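Local structure of surface protein R28 (Streptococcus pyogenes, 6S5Z) at residues A[18-30]-A[42-55]. The protein is a cell-wall-anchored streptococcal surface protein, represented here by a Rib domain, an immunoglobulin-like domain of a kind implicated in infection. Sequence-based numbering, arbitrary orientation.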
# COMPACT_ATOMS: atom_id res chain seq x y z
N VAL A 18 14.08 0.88 3.41
CA VAL A 18 14.71 -0.04 2.48
C VAL A 18 15.97 0.60 1.91
O VAL A 18 16.16 1.82 1.97
CB VAL A 18 13.77 -0.44 1.31
CG1 VAL A 18 12.44 -0.99 1.84
CG2 VAL A 18 13.55 0.74 0.35
N GLU A 19 16.82 -0.23 1.32
CA GLU A 19 18.04 0.26 0.70
C GLU A 19 17.77 0.77 -0.72
O GLU A 19 16.79 0.39 -1.36
CB GLU A 19 19.09 -0.84 0.67
CG GLU A 19 19.71 -1.14 2.03
CD GLU A 19 20.85 -2.13 1.92
OE1 GLU A 19 20.62 -3.25 1.41
OE2 GLU A 19 21.98 -1.78 2.33
N GLN A 20 18.67 1.63 -1.20
CA GLN A 20 18.59 2.10 -2.57
C GLN A 20 18.51 0.91 -3.52
O GLN A 20 19.22 -0.08 -3.34
CB GLN A 20 19.81 2.95 -2.91
CG GLN A 20 19.67 3.81 -4.17
CD GLN A 20 20.87 4.73 -4.32
OE1 GLN A 20 21.79 4.68 -3.51
NE2 GLN A 20 20.86 5.59 -5.35
N HIS A 21 17.62 1.02 -4.51
CA HIS A 21 17.35 0.05 -5.59
C HIS A 21 16.51 -1.14 -5.13
O HIS A 21 16.26 -2.05 -5.92
CB HIS A 21 18.65 -0.44 -6.25
CG HIS A 21 19.50 0.67 -6.77
ND1 HIS A 21 19.06 1.56 -7.72
CD2 HIS A 21 20.78 1.03 -6.49
CE1 HIS A 21 20.02 2.42 -8.00
NE2 HIS A 21 21.07 2.13 -7.26
N ALA A 22 16.01 -1.12 -3.90
CA ALA A 22 15.17 -2.20 -3.43
C ALA A 22 13.88 -2.32 -4.25
O ALA A 22 13.39 -1.35 -4.83
CB ALA A 22 14.81 -1.99 -1.95
N GLU A 23 13.36 -3.53 -4.34
CA GLU A 23 12.02 -3.75 -4.86
C GLU A 23 10.98 -3.40 -3.79
O GLU A 23 11.26 -3.43 -2.59
CB GLU A 23 11.85 -5.20 -5.31
CG GLU A 23 12.83 -5.65 -6.39
CD GLU A 23 12.66 -4.90 -7.70
OE1 GLU A 23 11.51 -4.57 -8.05
OE2 GLU A 23 13.69 -4.65 -8.37
N LEU A 24 9.78 -3.05 -4.24
CA LEU A 24 8.68 -2.69 -3.36
C LEU A 24 7.43 -3.39 -3.83
O LEU A 24 6.87 -3.03 -4.88
CB LEU A 24 8.46 -1.18 -3.33
CG LEU A 24 9.58 -0.27 -2.83
CD1 LEU A 24 9.15 1.16 -3.07
CD2 LEU A 24 9.85 -0.53 -1.34
N ASP A 25 7.01 -4.41 -3.10
CA ASP A 25 5.68 -4.97 -3.25
C ASP A 25 4.71 -4.08 -2.49
O ASP A 25 4.95 -3.73 -1.33
CB ASP A 25 5.63 -6.40 -2.70
CG ASP A 25 4.36 -7.15 -3.07
OD1 ASP A 25 3.26 -6.57 -3.05
OD2 ASP A 25 4.46 -8.35 -3.38
N ALA A 26 3.60 -3.71 -3.14
CA ALA A 26 2.68 -2.78 -2.50
C ALA A 26 2.08 -3.36 -1.22
O ALA A 26 1.89 -2.63 -0.24
CB ALA A 26 1.56 -2.39 -3.46
N LYS A 27 1.79 -4.66 -1.20
CA LYS A 27 1.18 -5.25 -0.01
C LYS A 27 2.07 -5.07 1.21
O LYS A 27 1.58 -5.07 2.35
CB LYS A 27 0.91 -6.73 -0.25
CG LYS A 27 0.29 -7.43 0.93
CD LYS A 27 -0.14 -8.83 0.56
CE LYS A 27 -0.83 -9.53 1.72
NZ LYS A 27 -1.26 -10.89 1.27
N ASP A 28 3.38 -4.97 1.00
CA ASP A 28 4.31 -4.88 2.12
C ASP A 28 4.26 -3.53 2.80
O ASP A 28 4.85 -3.38 3.88
CB ASP A 28 5.73 -5.18 1.66
CG ASP A 28 5.97 -6.64 1.39
OD1 ASP A 28 5.26 -7.50 1.98
OD2 ASP A 28 6.88 -6.95 0.61
N SER A 29 3.59 -2.55 2.19
CA SER A 29 3.42 -1.22 2.77
C SER A 29 2.09 -1.07 3.51
O SER A 29 1.75 0.04 3.91
CB SER A 29 3.55 -0.15 1.69
OG SER A 29 4.92 0.05 1.35
N ILE A 30 1.35 -2.16 3.69
CA ILE A 30 0.10 -2.12 4.45
C ILE A 30 0.32 -2.86 5.76
O ILE A 30 0.75 -4.02 5.75
CB ILE A 30 -1.07 -2.74 3.66
CG1 ILE A 30 -1.32 -1.96 2.36
CG2 ILE A 30 -2.32 -2.82 4.53
CD1 ILE A 30 -1.67 -0.52 2.57
N TYR A 42 -3.19 -6.08 -3.81
CA TYR A 42 -2.51 -4.82 -3.51
C TYR A 42 -1.63 -4.44 -4.69
O TYR A 42 -0.91 -5.30 -5.21
CB TYR A 42 -1.66 -4.94 -2.24
CG TYR A 42 -2.45 -5.39 -1.02
CD1 TYR A 42 -2.75 -6.75 -0.81
CD2 TYR A 42 -2.90 -4.47 -0.09
CE1 TYR A 42 -3.48 -7.15 0.32
CE2 TYR A 42 -3.62 -4.87 1.02
CZ TYR A 42 -3.90 -6.20 1.23
OH TYR A 42 -4.62 -6.55 2.35
N ASN A 43 -1.69 -3.18 -5.10
CA ASN A 43 -0.82 -2.70 -6.17
C ASN A 43 -0.54 -1.24 -5.93
O ASN A 43 -1.28 -0.55 -5.23
CB ASN A 43 -1.44 -2.90 -7.55
CG ASN A 43 -2.72 -2.11 -7.72
OD1 ASN A 43 -3.80 -2.60 -7.41
ND2 ASN A 43 -2.61 -0.88 -8.23
N TRP A 44 0.55 -0.76 -6.52
CA TRP A 44 0.84 0.66 -6.47
C TRP A 44 -0.08 1.42 -7.40
O TRP A 44 -0.29 1.03 -8.56
CB TRP A 44 2.31 0.93 -6.86
CG TRP A 44 3.28 0.37 -5.89
CD1 TRP A 44 4.11 -0.70 -6.06
CD2 TRP A 44 3.51 0.84 -4.55
NE1 TRP A 44 4.84 -0.92 -4.92
CE2 TRP A 44 4.49 0.01 -3.98
CE3 TRP A 44 2.97 1.88 -3.78
CZ2 TRP A 44 4.96 0.19 -2.67
CZ3 TRP A 44 3.44 2.07 -2.50
CH2 TRP A 44 4.41 1.22 -1.95
N LYS A 45 -0.62 2.53 -6.91
CA LYS A 45 -1.36 3.43 -7.78
C LYS A 45 -0.45 3.91 -8.91
O LYS A 45 0.73 4.19 -8.70
CB LYS A 45 -1.87 4.65 -7.00
CG LYS A 45 -2.67 5.64 -7.84
CD LYS A 45 -3.31 6.69 -6.95
CE LYS A 45 -4.41 6.07 -6.14
NZ LYS A 45 -5.55 5.72 -6.99
N ASN A 46 -1.00 3.99 -10.11
CA ASN A 46 -0.25 4.52 -11.25
C ASN A 46 0.32 5.88 -10.89
O ASN A 46 -0.40 6.77 -10.44
CB ASN A 46 -1.17 4.64 -12.46
CG ASN A 46 -1.55 3.30 -13.03
OD1 ASN A 46 -0.89 2.30 -12.77
ND2 ASN A 46 -2.62 3.27 -13.81
N GLY A 47 1.63 6.05 -11.10
CA GLY A 47 2.27 7.30 -10.82
C GLY A 47 2.65 7.50 -9.37
O GLY A 47 3.21 8.55 -9.03
N HIS A 48 2.35 6.53 -8.50
CA HIS A 48 2.57 6.71 -7.08
C HIS A 48 3.30 5.52 -6.46
O HIS A 48 3.12 5.22 -5.28
CB HIS A 48 1.23 6.98 -6.38
CG HIS A 48 0.68 8.34 -6.70
ND1 HIS A 48 1.08 9.48 -6.04
CD2 HIS A 48 -0.22 8.74 -7.63
CE1 HIS A 48 0.44 10.53 -6.53
NE2 HIS A 48 -0.35 10.11 -7.50
N LYS A 49 4.16 4.86 -7.26
CA LYS A 49 5.10 3.91 -6.67
C LYS A 49 6.35 4.64 -6.20
O LYS A 49 6.93 5.43 -6.96
CB LYS A 49 5.50 2.83 -7.67
CG LYS A 49 6.55 1.87 -7.11
CD LYS A 49 6.91 0.79 -8.09
CE LYS A 49 7.82 -0.26 -7.49
NZ LYS A 49 8.33 -1.22 -8.51
N PRO A 50 6.77 4.45 -4.95
CA PRO A 50 7.97 5.14 -4.46
C PRO A 50 9.19 4.72 -5.27
O PRO A 50 9.40 3.54 -5.54
CB PRO A 50 8.06 4.70 -3.00
CG PRO A 50 6.62 4.34 -2.61
CD PRO A 50 6.05 3.72 -3.88
N ASP A 51 9.99 5.71 -5.67
CA ASP A 51 11.17 5.48 -6.50
C ASP A 51 12.37 5.22 -5.60
O ASP A 51 12.88 6.13 -4.96
CB ASP A 51 11.39 6.68 -7.42
CG ASP A 51 12.56 6.51 -8.37
OD1 ASP A 51 13.23 5.46 -8.37
OD2 ASP A 51 12.79 7.45 -9.16
N THR A 52 12.83 3.97 -5.55
CA THR A 52 13.96 3.64 -4.69
C THR A 52 15.30 3.86 -5.37
O THR A 52 16.32 3.51 -4.78
CB THR A 52 13.88 2.18 -4.23
OG1 THR A 52 13.98 1.33 -5.38
CG2 THR A 52 12.61 1.90 -3.46
N SER A 53 15.33 4.44 -6.58
CA SER A 53 16.60 4.64 -7.28
C SER A 53 17.44 5.74 -6.66
O SER A 53 18.66 5.77 -6.86
CB SER A 53 16.36 4.97 -8.76
OG SER A 53 15.77 6.25 -8.92
N THR A 54 16.83 6.64 -5.89
CA THR A 54 17.53 7.61 -5.09
C THR A 54 17.11 7.45 -3.64
O THR A 54 15.96 7.09 -3.35
CB THR A 54 17.19 9.01 -5.52
OG1 THR A 54 15.77 9.16 -5.45
CG2 THR A 54 17.66 9.23 -6.94
N SER A 55 18.03 7.73 -2.73
CA SER A 55 17.72 7.68 -1.31
C SER A 55 16.93 8.92 -0.92
O SER A 55 16.90 9.92 -1.63
CB SER A 55 19.00 7.57 -0.48
OG SER A 55 19.86 8.67 -0.73
O HOH W 1 9.45 -3.47 -7.02
O HOH W 2 2.15 -6.56 -6.30
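The type II turn Glu-19 to Ala-22 is held by Thr-52, and the indole of Trp-44 packs on Ala-26. Ala-26 CB lies over one face, 3.8 Å from the centroid of the Trp-44 five-membered ring, a CH-pi contact. Lys-49 CG and Pro-50 CD lie over the opposite face, toward its rim. At the ring edge Trp-44 NE1 donates to Leu-24 O (2.9 Å). The bond is straight and lies in the indole plane, but NE1 sits above the Leu-24 carbonyl plane rather than on a lone pair. In this immunoglobulin-like Rib domain, 18-30 leaves one edge strand of the sheet and 42-55 leaves the other. Trp-44 rests on Val-76 and Pro-50 on Val-78 of strand 71-81. Leu-24 CD1 packs on Pro-50 CB (3.7 Å) and meets Thr-52 CG2 tip to tip. With Thr-52 OG1 set between the backbone N and the carbonyl carbon (chi1 63°), its hydroxyl donates to Ala-22 O in the carbonyl plane, on a lone pair (2.8 Å). Thr-52 O accepts from His-21 N (2.8 Å). The extended Gln-20 chain carries NE2 to Ser-53 O (2.7 Å). At the other end Lys-27 CG lies over a face of Tyr-42, 3.9 Å from its ring centroid.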